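Local coordinates for carbohydrate deacetylase Agd3 (Neosartorya fumigata, PDB 6NWZ), which probably removes N-acetyl groups from galactosaminogalactan, an exopolysaccharide whose deacetylation is required for biofilm formation by the fungus, at residues Pro334-Pro337 with Leu338-Lys342; Tyr474-Val478 with Glu479-Phe483. All blocks are in the same frame, centred on the assembly; numbering follows the deposited sequence.

Contact 1. Residues Pro334-Pro337 with Leu338-Lys342. With NAG (2-acetamido-2-deoxy-beta-D-glucopyranose), chain B.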
ATOM      1  N   PRO A 334      34.003   3.501  -7.128  1.00 83.81           N
ATOM      2  CA  PRO A 334      33.448   2.438  -6.281  1.00 72.93           C
ATOM      3  C   PRO A 334      32.326   2.976  -5.406  1.00 73.06           C
ATOM      4  O   PRO A 334      32.376   4.112  -4.931  1.00 92.21           O
ATOM      5  CB  PRO A 334      34.652   1.985  -5.446  1.00 78.26           C
ATOM      6  CG  PRO A 334      35.849   2.381  -6.254  1.00 79.65           C
ATOM      7  CD  PRO A 334      35.458   3.651  -6.954  1.00 83.61           C
ATOM      8  N   ASP A 335      31.301   2.150  -5.206  1.00 71.19           N
ATOM      9  CA  ASP A 335      30.126   2.599  -4.472  1.00 73.89           C
ATOM     10  C   ASP A 335      30.489   2.972  -3.042  1.00 64.10           C
ATOM     11  O   ASP A 335      31.246   2.268  -2.368  1.00 72.61           O
ATOM     12  CB  ASP A 335      29.044   1.519  -4.465  1.00 75.27           C
ATOM     13  CG  ASP A 335      28.605   1.128  -5.857  1.00 92.51           C
ATOM     14  OD1 ASP A 335      28.553   2.019  -6.731  1.00102.02           O
ATOM     15  OD2 ASP A 335      28.332  -0.069  -6.081  1.00101.43           O
ATOM     16  N   THR A 336      29.951   4.098  -2.588  1.00 64.52           N
ATOM     17  CA  THR A 336      30.081   4.487  -1.199  1.00 69.97           C
ATOM     18  C   THR A 336      29.282   3.529  -0.320  1.00 67.31           C
ATOM     19  O   THR A 336      28.413   2.803  -0.811  1.00 67.50           O
ATOM     20  CB  THR A 336      29.582   5.916  -1.003  1.00 68.46           C
ATOM     21  OG1 THR A 336      28.152   5.937  -1.092  1.00 63.06           O
ATOM     22  CG2 THR A 336      30.164   6.833  -2.070  1.00 64.30           C
ATOM     23  N   PRO A 337      29.569   3.490   0.980  1.00 62.88           N
ATOM     24  CA  PRO A 337      28.700   2.737   1.889  1.00 66.53           C
ATOM     25  C   PRO A 337      27.265   3.224   1.773  1.00 63.39           C
ATOM     26  O   PRO A 337      27.007   4.391   1.471  1.00 64.05           O
ATOM     27  CB  PRO A 337      29.284   3.038   3.273  1.00 59.78           C
ATOM     28  CG  PRO A 337      30.712   3.355   3.010  1.00 54.09           C
ATOM     29  CD  PRO A 337      30.740   4.050   1.679  1.00 55.75           C
ATOM     30  N   LEU A 338      26.325   2.308   1.986  1.00 61.90           N
ATOM     31  CA  LEU A 338      24.921   2.691   1.987  1.00 50.04           C
ATOM     32  C   LEU A 338      24.682   3.760   3.051  1.00 78.83           C
ATOM     33  O   LEU A 338      25.359   3.803   4.083  1.00 90.43           O
ATOM     34  CB  LEU A 338      24.036   1.469   2.242  1.00 42.76           C
ATOM     35  CG  LEU A 338      22.644   1.446   1.602  1.00 53.79           C
ATOM     36  CD1 LEU A 338      22.740   1.237   0.103  1.00 47.75           C
ATOM     37  CD2 LEU A 338      21.772   0.372   2.223  1.00 45.39           C
ATOM     38  N   GLU A 339      23.723   4.646   2.776  1.00 68.61           N
ATOM     39  CA  GLU A 339      23.370   5.746   3.680  1.00 69.98           C
ATOM     40  C   GLU A 339      24.535   6.711   3.901  1.00 67.74           C
ATOM     41  O   GLU A 339      24.595   7.394   4.925  1.00 72.91           O
ATOM     42  CB  GLU A 339      22.864   5.237   5.036  1.00 59.15           C
ATOM     43  CG  GLU A 339      22.023   3.961   5.009  1.00 55.71           C
ATOM     44  CD  GLU A 339      20.702   4.127   4.296  1.00 66.94           C
ATOM     45  OE1 GLU A 339      20.123   3.097   3.892  1.00 65.66           O
ATOM     46  OE2 GLU A 339      20.245   5.280   4.140  1.00 77.44           O
ATOM     47  N   PHE A 340      25.470   6.788   2.957  1.00 60.82           N
ATOM     48  CA  PHE A 340      26.613   7.681   3.110  1.00 53.69           C
ATOM     49  C   PHE A 340      26.178   9.131   2.927  1.00 61.65           C
ATOM     50  O   PHE A 340      25.661   9.506   1.868  1.00 74.06           O
ATOM     51  CB  PHE A 340      27.705   7.316   2.109  1.00 59.60           C
ATOM     52  CG  PHE A 340      28.746   8.382   1.926  1.00 63.97           C
ATOM     53  CD1 PHE A 340      29.718   8.595   2.887  1.00 67.17           C
ATOM     54  CD2 PHE A 340      28.752   9.174   0.788  1.00 70.23           C
ATOM     55  CE1 PHE A 340      30.680   9.578   2.716  1.00 66.42           C
ATOM     56  CE2 PHE A 340      29.711  10.159   0.612  1.00 65.43           C
ATOM     57  CZ  PHE A 340      30.675  10.359   1.576  1.00 61.03           C
ATOM     58  N   LYS A 341      26.396   9.947   3.956  1.00 66.19           N
ATOM     59  CA  LYS A 341      26.097  11.375   3.904  1.00 71.31           C
ATOM     60  C   LYS A 341      27.344  12.119   3.444  1.00 78.28           C
ATOM     61  O   LYS A 341      28.352  12.158   4.158  1.00 87.97           O
ATOM     62  CB  LYS A 341      25.630  11.877   5.268  1.00 54.93           C
ATOM     63  CG  LYS A 341      25.475  13.384   5.366  1.00 56.31           C
ATOM     64  CD  LYS A 341      24.853  13.770   6.700  1.00 57.33           C
ATOM     65  CE  LYS A 341      25.046  15.247   7.005  1.00 77.08           C
ATOM     66  NZ  LYS A 341      24.513  16.123   5.927  1.00 85.83           N
ATOM     67  N   LYS A 342      27.280  12.710   2.257  1.00 88.62           N
ATOM     68  CA  LYS A 342      28.441  13.413   1.723  1.00 71.68           C
ATOM     69  C   LYS A 342      28.602  14.757   2.420  1.00 73.98           C
ATOM     70  O   LYS A 342      27.627  15.509   2.539  1.00 76.44           O
ATOM     71  CB  LYS A 342      28.311  13.629   0.217  1.00 55.57           C
ATOM     72  CG  LYS A 342      29.616  14.044  -0.441  1.00 58.53           C
ATOM     73  CD  LYS A 342      29.392  14.823  -1.726  1.00 60.59           C
ATOM     74  CE  LYS A 342      28.972  16.253  -1.432  1.00 57.76           C
ATOM     75  NZ  LYS A 342      29.014  17.113  -2.649  1.00 57.74           N
TER
HETATM   76  C1  NAG B   1      34.136  10.871  -2.056  1.00 69.03           C
HETATM   77  C2  NAG B   1      35.058   9.678  -1.777  1.00 71.44           C
HETATM   78  C3  NAG B   1      36.438  10.156  -1.332  1.00 79.84           C
HETATM   79  C4  NAG B   1      37.011  11.142  -2.340  1.00 85.59           C
HETATM   80  C5  NAG B   1      36.028  12.290  -2.535  1.00 87.50           C
HETATM   81  C6  NAG B   1      36.479  13.297  -3.569  1.00 85.42           C
HETATM   82  C7  NAG B   1      33.739   7.727  -1.079  1.00 60.41           C
HETATM   83  C8  NAG B   1      33.221   6.934   0.083  1.00 43.23           C
HETATM   84  N2  NAG B   1      34.478   8.799  -0.774  1.00 72.85           N
HETATM   85  O3  NAG B   1      37.304   9.035  -1.193  1.00 84.47           O
HETATM   86  O4  NAG B   1      38.253  11.652  -1.866  1.00107.24           O
HETATM   87  O5  NAG B   1      34.768  11.768  -2.984  1.00 84.98           O
HETATM   88  O6  NAG B   1      36.881  12.662  -4.774  1.00 84.79           O
HETATM   89  O7  NAG B   1      33.500   7.413  -2.241  1.00 57.87           O

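Contact 2. Residues Tyr474-Val478 with Glu479-Phe483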
ATOM      1  N   TYR A 474       8.582  10.304   4.004  1.00 47.01           N
ATOM      2  CA  TYR A 474       9.708  10.827   4.762  1.00 40.71           C
ATOM      3  C   TYR A 474      10.130  12.170   4.176  1.00 47.32           C
ATOM      4  O   TYR A 474      10.107  12.362   2.958  1.00 62.60           O
ATOM      5  CB  TYR A 474      10.876   9.837   4.741  1.00 40.66           C
ATOM      6  CG  TYR A 474      12.186  10.401   5.246  1.00 46.01           C
ATOM      7  CD1 TYR A 474      12.479  10.428   6.602  1.00 50.79           C
ATOM      8  CD2 TYR A 474      13.136  10.903   4.361  1.00 44.66           C
ATOM      9  CE1 TYR A 474      13.679  10.947   7.066  1.00 52.73           C
ATOM     10  CE2 TYR A 474      14.337  11.423   4.816  1.00 51.53           C
ATOM     11  CZ  TYR A 474      14.605  11.442   6.168  1.00 53.63           C
ATOM     12  OH  TYR A 474      15.800  11.958   6.619  1.00 63.03           O
ATOM     13  N   PHE A 475      10.499  13.101   5.049  1.00 44.42           N
ATOM     14  CA  PHE A 475      10.926  14.434   4.638  1.00 51.12           C
ATOM     15  C   PHE A 475      12.389  14.618   5.014  1.00 56.92           C
ATOM     16  O   PHE A 475      12.765  14.434   6.177  1.00 56.66           O
ATOM     17  CB  PHE A 475      10.058  15.516   5.280  1.00 47.49           C
ATOM     18  CG  PHE A 475       8.645  15.539   4.767  1.00 48.78           C
ATOM     19  CD1 PHE A 475       8.353  16.099   3.532  1.00 45.59           C
ATOM     20  CD2 PHE A 475       7.613  14.985   5.509  1.00 46.29           C
ATOM     21  CE1 PHE A 475       7.054  16.119   3.048  1.00 44.35           C
ATOM     22  CE2 PHE A 475       6.308  14.999   5.032  1.00 51.14           C
ATOM     23  CZ  PHE A 475       6.030  15.569   3.800  1.00 53.80           C
ATOM     24  N   THR A 476      13.207  14.976   4.027  1.00 65.16           N
ATOM     25  CA  THR A 476      14.638  15.121   4.255  1.00 69.98           C
ATOM     26  C   THR A 476      14.917  16.275   5.209  1.00 70.62           C
ATOM     27  O   THR A 476      14.171  17.256   5.276  1.00 66.47           O
ATOM     28  CB  THR A 476      15.368  15.350   2.931  1.00 64.55           C
ATOM     29  OG1 THR A 476      14.975  16.613   2.380  1.00 67.29           O
ATOM     30  CG2 THR A 476      15.033  14.245   1.947  1.00 48.14           C
ATOM     31  N   THR A 477      16.009  16.148   5.956  1.00 55.28           N
ATOM     32  CA  THR A 477      16.399  17.142   6.939  1.00 58.15           C
ATOM     33  C   THR A 477      17.840  17.561   6.697  1.00 76.22           C
ATOM     34  O   THR A 477      18.636  16.804   6.132  1.00 70.81           O
ATOM     35  CB  THR A 477      16.252  16.606   8.362  1.00 58.61           C
ATOM     36  OG1 THR A 477      17.186  15.540   8.563  1.00 62.15           O
ATOM     37  CG2 THR A 477      14.842  16.081   8.586  1.00 56.31           C
ATOM     38  N   VAL A 478      18.167  18.781   7.130  1.00 86.09           N
ATOM     39  CA  VAL A 478      19.533  19.276   6.991  1.00 65.71           C
ATOM     40  C   VAL A 478      20.495  18.402   7.784  1.00 69.31           C
ATOM     41  O   VAL A 478      21.636  18.163   7.364  1.00 74.80           O
ATOM     42  CB  VAL A 478      19.614  20.753   7.428  1.00 68.70           C
ATOM     43  CG1 VAL A 478      21.046  21.249   7.364  1.00 71.57           C
ATOM     44  CG2 VAL A 478      18.722  21.612   6.555  1.00 67.99           C
ATOM     45  N   GLU A 479      20.045  17.893   8.932  1.00 71.10           N
ATOM     46  CA  GLU A 479      20.924  17.118   9.801  1.00 67.60           C
ATOM     47  C   GLU A 479      21.219  15.744   9.214  1.00 65.89           C
ATOM     48  O   GLU A 479      22.379  15.317   9.159  1.00 75.96           O
ATOM     49  CB  GLU A 479      20.298  16.976  11.185  1.00 68.03           C
ATOM     50  CG  GLU A 479      21.055  16.022  12.081  1.00101.68           C
ATOM     51  CD  GLU A 479      20.224  15.533  13.244  1.00126.71           C
ATOM     52  OE1 GLU A 479      19.395  16.317  13.753  1.00133.93           O
ATOM     53  OE2 GLU A 479      20.393  14.361  13.642  1.00134.14           O
ATOM     54  N   SER A 480      20.181  15.038   8.769  1.00 62.35           N
ATOM     55  CA  SER A 480      20.321  13.652   8.342  1.00 62.79           C
ATOM     56  C   SER A 480      20.676  13.505   6.868  1.00 68.04           C
ATOM     57  O   SER A 480      21.291  12.502   6.487  1.00 61.07           O
ATOM     58  CB  SER A 480      19.025  12.885   8.627  1.00 67.63           C
ATOM     59  OG  SER A 480      18.603  13.079   9.966  1.00 82.43           O
ATOM     60  N   ASP A 481      20.315  14.474   6.027  1.00 77.26           N
ATOM     61  CA  ASP A 481      20.450  14.318   4.588  1.00 68.72           C
ATOM     62  C   ASP A 481      21.158  15.479   3.902  1.00 69.20           C
ATOM     63  O   ASP A 481      21.312  15.446   2.675  1.00 58.78           O
ATOM     64  CB  ASP A 481      19.066  14.118   3.953  1.00 60.02           C
ATOM     65  CG  ASP A 481      18.245  13.067   4.677  1.00 65.24           C
ATOM     66  OD1 ASP A 481      18.697  11.903   4.744  1.00 62.30           O
ATOM     67  OD2 ASP A 481      17.163  13.411   5.201  1.00 64.59           O
ATOM     68  N   GLY A 482      21.599  16.491   4.649  1.00 76.20           N
ATOM     69  CA  GLY A 482      22.252  17.648   4.074  1.00 78.85           C
ATOM     70  C   GLY A 482      21.327  18.642   3.411  1.00 76.34           C
ATOM     71  O   GLY A 482      21.794  19.705   2.981  1.00 79.45           O
ATOM     72  N   PHE A 483      20.036  18.338   3.314  1.00 61.36           N
ATOM     73  CA  PHE A 483      19.066  19.211   2.672  1.00 60.78           C
ATOM     74  C   PHE A 483      17.701  18.920   3.274  1.00 66.04           C
ATOM     75  O   PHE A 483      17.391  17.768   3.589  1.00 67.60           O
ATOM     76  CB  PHE A 483      19.047  19.002   1.154  1.00 59.13           C
ATOM     77  CG  PHE A 483      17.989  19.795   0.436  1.00 58.44           C
ATOM     78  CD1 PHE A 483      16.726  19.260   0.215  1.00 64.20           C
ATOM     79  CD2 PHE A 483      18.262  21.067  -0.040  1.00 60.45           C
ATOM     80  CE1 PHE A 483      15.754  19.987  -0.452  1.00 55.47           C
ATOM     81  CE2 PHE A 483      17.295  21.797  -0.711  1.00 59.99           C
ATOM     82  CZ  PHE A 483      16.041  21.256  -0.916  1.00 57.52           C
TER

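Contact 1. Residues Pro334-Pro337 with Leu338-Lys342
The carbonyl oxygen of Pro337 is approached by two donors from different parts of the same loop, the amide of Phe340 and the hydroxyl of Thr336. The first closes a type II beta turn from Pro337 to Phe340, and it is a weak bond: Phe340 N lies 3.2 Å from Pro337 O, with an angle of only 125° at the hydrogen. Thr336 OG1 adds a second hydrogen bond to that oxygen, coming from above the carbonyl plane, 41° out of it; the same hydroxyl is also hydrogen-bonded to Asn396 ND2. Glu339 takes the third place of the turn with positive phi, the backbone shape a type II turn demands there. Beyond the turn, Phe340 CG stands anti to its own N (chi1 164°), which brings the ring back against Thr336, the two side chains crossing at about a right angle with Thr336 CB 3.8 Å from Phe340 CD2. The methyl branch of Thr336 meets the glycan instead, CG2 lying 3.4 Å from O7 of the NAG acetamide. Next to this, Asp335 and Glu394 bind a zinc ion. The turn belongs to the long surface loop between helices 317-321 and 362-366, and Lys342 fastens it by a salt bridge to Asp442 of helix 441-449.

Contact 2. Residues Tyr474-Val478 with Glu479-Phe483
Asp481 turns its carboxylate back toward the chain leaving strand 474-475, where OD2 takes hydrogen bonds from Tyr474 OH and from the amide of Thr477. The carboxylate oxygen lies at the edge of the tyrosine ring, in its plane, with ring and carboxylate 86° apart. The N-H of Thr477, its N 3.1 Å from Asp481 OD2, meets the anti lone pair of that oxygen, on the side away from OD1, along a fairly straight path of 159°. Close by, the buried Thr476 gives its hydroxyl to Phe483 O, with OG1 2.9 Å away and above the carbonyl plane, while Met486 N also bonds to that hydroxyl. Thr477 is the N-cap of the short helix 478-481. Its OG1, held between the backbone N and the carbonyl carbon (chi1 66°), accepts from Ser480 N at 3.0 Å, and a weak bond from Ser480 OG joins it there. The helix is barely one turn long: Asp481 N reaches Thr477 O at 2.9 Å, and Gly482 then leaves helical geometry with positive phi. On the solvent side the fit is looser. Val478 and Glu479 are exposed and point away from the partner segment, and the bond from Gly482 N to Val478 O is weak.

Read from the N terminus, the two contacts come in series, and each closes a small loop of its own; neither nests in nor crosses the other. Contact 1 forms a turn in the connection between helices 317-321 and 362-366, whereas contact 2, much later, joins strand 474-475 to the one-turn helix 478-481 on the way to strand 487-492. Both lie in the deacetylase domain, with centres about 15 Å apart. Lys341 bridges the gap by packing, its CE 3.4 Å from Glu479 O. His439 is shared as well, bonded to Glu339 in contact 1 and to Ser480 O in contact 2. Helix 441-449 likewise neighbours both contacts, with Leu444 against Asp481 and Phe483.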